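Local atomic coordinates of Rab5 protein, putative (PDB entry 3CLV), a protein that is a putative Rab5 protein of the Ras family from Plasmodium falciparum, built on a P-loop nucleotide-binding fold, with GDP bound in this structure. Residues 149-154 / 177-182. Sequence-based numbering, arbitrary orientation.
Sequences IIILVA and NLLFIQ
L179 and I181 lend both their backbone N and their O to 149-154, and these four bonds join two neighbouring parallel strands. L179 N gives to I150 O at 3.0 Å, in the carbonyl plane but bent at the hydrogen (138°). L179 O accepts from L152 N at 2.9 Å through a nearly straight N-H that arrives above the carbonyl plane. The pattern then repeats two residues on: I181 N reaches L152 O at 3.1 Å, and A154 N reaches I181 O at 2.9 Å, both nearly along the C=O axis. L152 O, L179 O and I181 O each take a CA-H...O contact as well, from F180 CA (3.4 Å from L152 O), I151 CA and V153 CA. The amides of I151 and V153 lie on the opposite edge of their strand, where backbone bonds run to A120 and V122 of strand 119-125; Q182 O accepts from N190 ND2.

Side chains alternate between the two faces. On that of I151, V153, L179 and I181, beside helix 191-206, I181 CG1 is anti to the backbone N (chi1 -170°), which puts CG2 between N and the carbonyl carbon, 3.8 Å from both I151 CD1 and V153 CG2. On the face of L152, A154 and F180, beside helix 166-175, the phenyl ring lies oblique to A154 CB, which is 4.0 Å from CE1, while CD1 nears L152 CD2. L178 CD2 meets I150 CG2 at 3.9 Å.

This is the last strand pair of the Ras-like sheet, joined by a right-handed beta-alpha-beta crossover through helix 166-175. Across the two segments backbone bonds alone set the parallel register, leaving apolar side chains to bind both faces to their helices.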
ATOM      1  N   ILE A 149     -11.369   3.812   9.454  1.00 16.12           N
ATOM      2  CA  ILE A 149     -11.934   3.251  10.683  1.00 16.13           C
ATOM      3  C   ILE A 149     -10.771   3.102  11.663  1.00 15.50           C
ATOM      4  O   ILE A 149      -9.856   2.297  11.440  1.00 16.60           O
ATOM      5  CB  ILE A 149     -12.650   1.893  10.436  1.00 15.90           C
ATOM      6  CG1 ILE A 149     -13.794   2.074   9.436  1.00 15.96           C
ATOM      7  CG2 ILE A 149     -13.177   1.336  11.765  1.00 16.35           C
ATOM      8  CD1 ILE A 149     -14.319   0.751   8.831  1.00 16.33           C
ATOM      9  N   ILE A 150     -10.799   3.899  12.732  1.00 15.24           N
ATOM     10  CA  ILE A 150      -9.691   3.960  13.694  1.00 14.42           C
ATOM     11  C   ILE A 150     -10.101   3.300  15.007  1.00 14.58           C
ATOM     12  O   ILE A 150     -11.156   3.615  15.574  1.00 15.23           O
ATOM     13  CB  ILE A 150      -9.228   5.405  13.974  1.00 13.87           C
ATOM     14  CG1 ILE A 150      -8.790   6.103  12.674  1.00 14.04           C
ATOM     15  CG2 ILE A 150      -8.103   5.424  15.021  1.00 13.92           C
ATOM     16  CD1 ILE A 150      -8.747   7.624  12.817  1.00 14.46           C
ATOM     17  N   ILE A 151      -9.256   2.379  15.462  1.00 13.73           N
ATOM     18  CA  ILE A 151      -9.378   1.779  16.780  1.00 14.05           C
ATOM     19  C   ILE A 151      -8.146   2.117  17.629  1.00 14.41           C
ATOM     20  O   ILE A 151      -6.991   1.871  17.225  1.00 14.47           O
ATOM     21  CB  ILE A 151      -9.707   0.266  16.719  1.00 13.31           C
ATOM     22  CG1 ILE A 151      -9.963  -0.305  18.124  1.00 14.97           C
ATOM     23  CG2 ILE A 151      -8.632  -0.546  15.916  1.00 12.98           C
ATOM     24  CD1 ILE A 151     -10.908  -1.544  18.067  1.00 16.78           C
ATOM     25  N   LEU A 152      -8.409   2.726  18.782  1.00 14.20           N
ATOM     26  CA  LEU A 152      -7.354   3.090  19.709  1.00 15.10           C
ATOM     27  C   LEU A 152      -7.223   1.919  20.663  1.00 15.44           C
ATOM     28  O   LEU A 152      -8.219   1.464  21.238  1.00 15.17           O
ATOM     29  CB  LEU A 152      -7.696   4.393  20.435  1.00 15.11           C
ATOM     30  CG  LEU A 152      -6.734   4.869  21.518  1.00 16.52           C
ATOM     31  CD1 LEU A 152      -5.391   5.283  20.882  1.00 15.72           C
ATOM     32  CD2 LEU A 152      -7.355   6.055  22.274  1.00 16.03           C
ATOM     33  N   VAL A 153      -6.002   1.399  20.799  1.00 14.96           N
ATOM     34  CA  VAL A 153      -5.789   0.173  21.582  1.00 14.94           C
ATOM     35  C   VAL A 153      -4.921   0.478  22.797  1.00 15.18           C
ATOM     36  O   VAL A 153      -3.787   0.965  22.667  1.00 15.83           O
ATOM     37  CB  VAL A 153      -5.163  -0.993  20.742  1.00 14.22           C
ATOM     38  CG1 VAL A 153      -4.809  -2.223  21.632  1.00 13.97           C
ATOM     39  CG2 VAL A 153      -6.085  -1.411  19.603  1.00 14.29           C
ATOM     40  N   ALA A 154      -5.479   0.207  23.979  1.00 16.05           N
ATOM     41  CA  ALA A 154      -4.752   0.335  25.239  1.00 16.71           C
ATOM     42  C   ALA A 154      -4.150  -1.023  25.570  1.00 17.47           C
ATOM     43  O   ALA A 154      -4.821  -1.886  26.152  1.00 18.38           O
ATOM     44  CB  ALA A 154      -5.690   0.808  26.355  1.00 17.15           C
ATOM     45  N   ASN A 177     -14.416  10.136  18.052  1.00 22.11           N
ATOM     46  CA  ASN A 177     -15.218   9.162  17.301  1.00 21.52           C
ATOM     47  C   ASN A 177     -14.382   7.964  16.854  1.00 20.54           C
ATOM     48  O   ASN A 177     -14.396   7.566  15.694  1.00 19.95           O
ATOM     49  CB  ASN A 177     -15.894   9.836  16.100  1.00 22.55           C
ATOM     50  CG  ASN A 177     -16.665  11.086  16.498  1.00 23.54           C
ATOM     51  OD1 ASN A 177     -16.205  12.202  16.261  1.00 26.46           O
ATOM     52  ND2 ASN A 177     -17.815  10.905  17.147  1.00 21.88           N
ATOM     53  N   LEU A 178     -13.649   7.409  17.813  1.00 18.90           N
ATOM     54  CA  LEU A 178     -12.792   6.248  17.589  1.00 17.60           C
ATOM     55  C   LEU A 178     -13.442   5.067  18.287  1.00 17.44           C
ATOM     56  O   LEU A 178     -14.147   5.250  19.309  1.00 17.08           O
ATOM     57  CB  LEU A 178     -11.413   6.484  18.231  1.00 17.30           C
ATOM     58  CG  LEU A 178     -10.712   7.829  18.036  1.00 16.28           C
ATOM     59  CD1 LEU A 178      -9.399   7.856  18.799  1.00 16.21           C
ATOM     60  CD2 LEU A 178     -10.482   8.116  16.559  1.00 13.46           C
ATOM     61  N   LEU A 179     -13.221   3.879  17.731  1.00 15.82           N
ATOM     62  CA  LEU A 179     -13.346   2.646  18.491  1.00 16.19           C
ATOM     63  C   LEU A 179     -12.242   2.599  19.558  1.00 15.66           C
ATOM     64  O   LEU A 179     -11.170   3.209  19.406  1.00 14.89           O
ATOM     65  CB  LEU A 179     -13.253   1.416  17.563  1.00 15.57           C
ATOM     66  CG  LEU A 179     -14.316   1.309  16.459  1.00 16.11           C
ATOM     67  CD1 LEU A 179     -14.036   0.103  15.560  1.00 15.88           C
ATOM     68  CD2 LEU A 179     -15.708   1.183  17.080  1.00 16.84           C
ATOM     69  N   PHE A 180     -12.544   1.942  20.667  1.00 16.29           N
ATOM     70  CA  PHE A 180     -11.581   1.807  21.768  1.00 17.02           C
ATOM     71  C   PHE A 180     -11.631   0.397  22.375  1.00 17.18           C
ATOM     72  O   PHE A 180     -12.701  -0.175  22.557  1.00 16.21           O
ATOM     73  CB  PHE A 180     -11.807   2.900  22.831  1.00 17.66           C
ATOM     74  CG  PHE A 180     -10.948   2.742  24.066  1.00 19.21           C
ATOM     75  CD1 PHE A 180      -9.618   3.171  24.064  1.00 19.98           C
ATOM     76  CD2 PHE A 180     -11.468   2.172  25.226  1.00 20.49           C
ATOM     77  CE1 PHE A 180      -8.811   3.017  25.202  1.00 21.65           C
ATOM     78  CE2 PHE A 180     -10.666   2.011  26.378  1.00 22.03           C
ATOM     79  CZ  PHE A 180      -9.341   2.445  26.370  1.00 19.96           C
ATOM     80  N   ILE A 181     -10.461  -0.168  22.685  1.00 18.14           N
ATOM     81  CA  ILE A 181     -10.404  -1.469  23.329  1.00 17.92           C
ATOM     82  C   ILE A 181      -9.159  -1.555  24.240  1.00 18.43           C
ATOM     83  O   ILE A 181      -8.135  -0.926  23.975  1.00 18.37           O
ATOM     84  CB  ILE A 181     -10.498  -2.623  22.281  1.00 18.65           C
ATOM     85  CG1 ILE A 181     -10.700  -3.989  22.963  1.00 17.80           C
ATOM     86  CG2 ILE A 181      -9.288  -2.588  21.295  1.00 16.57           C
ATOM     87  CD1 ILE A 181     -11.349  -5.014  22.079  1.00 17.98           C
ATOM     88  N   GLN A 182      -9.286  -2.279  25.345  1.00 18.46           N
ATOM     89  CA  GLN A 182      -8.170  -2.513  26.257  1.00 18.37           C
ATOM     90  C   GLN A 182      -7.721  -3.946  26.058  1.00 18.12           C
ATOM     91  O   GLN A 182      -8.548  -4.856  26.057  1.00 17.90           O
ATOM     92  CB  GLN A 182      -8.610  -2.314  27.704  1.00 19.05           C
ATOM     93  CG  GLN A 182      -8.886  -0.872  28.084  1.00 20.26           C
ATOM     94  CD  GLN A 182      -9.243  -0.759  29.547  1.00 25.11           C
ATOM     95  OE1 GLN A 182      -8.397  -0.989  30.407  1.00 27.46           O
ATOM     96  NE2 GLN A 182     -10.500  -0.431  29.840  1.00 26.02           N
TER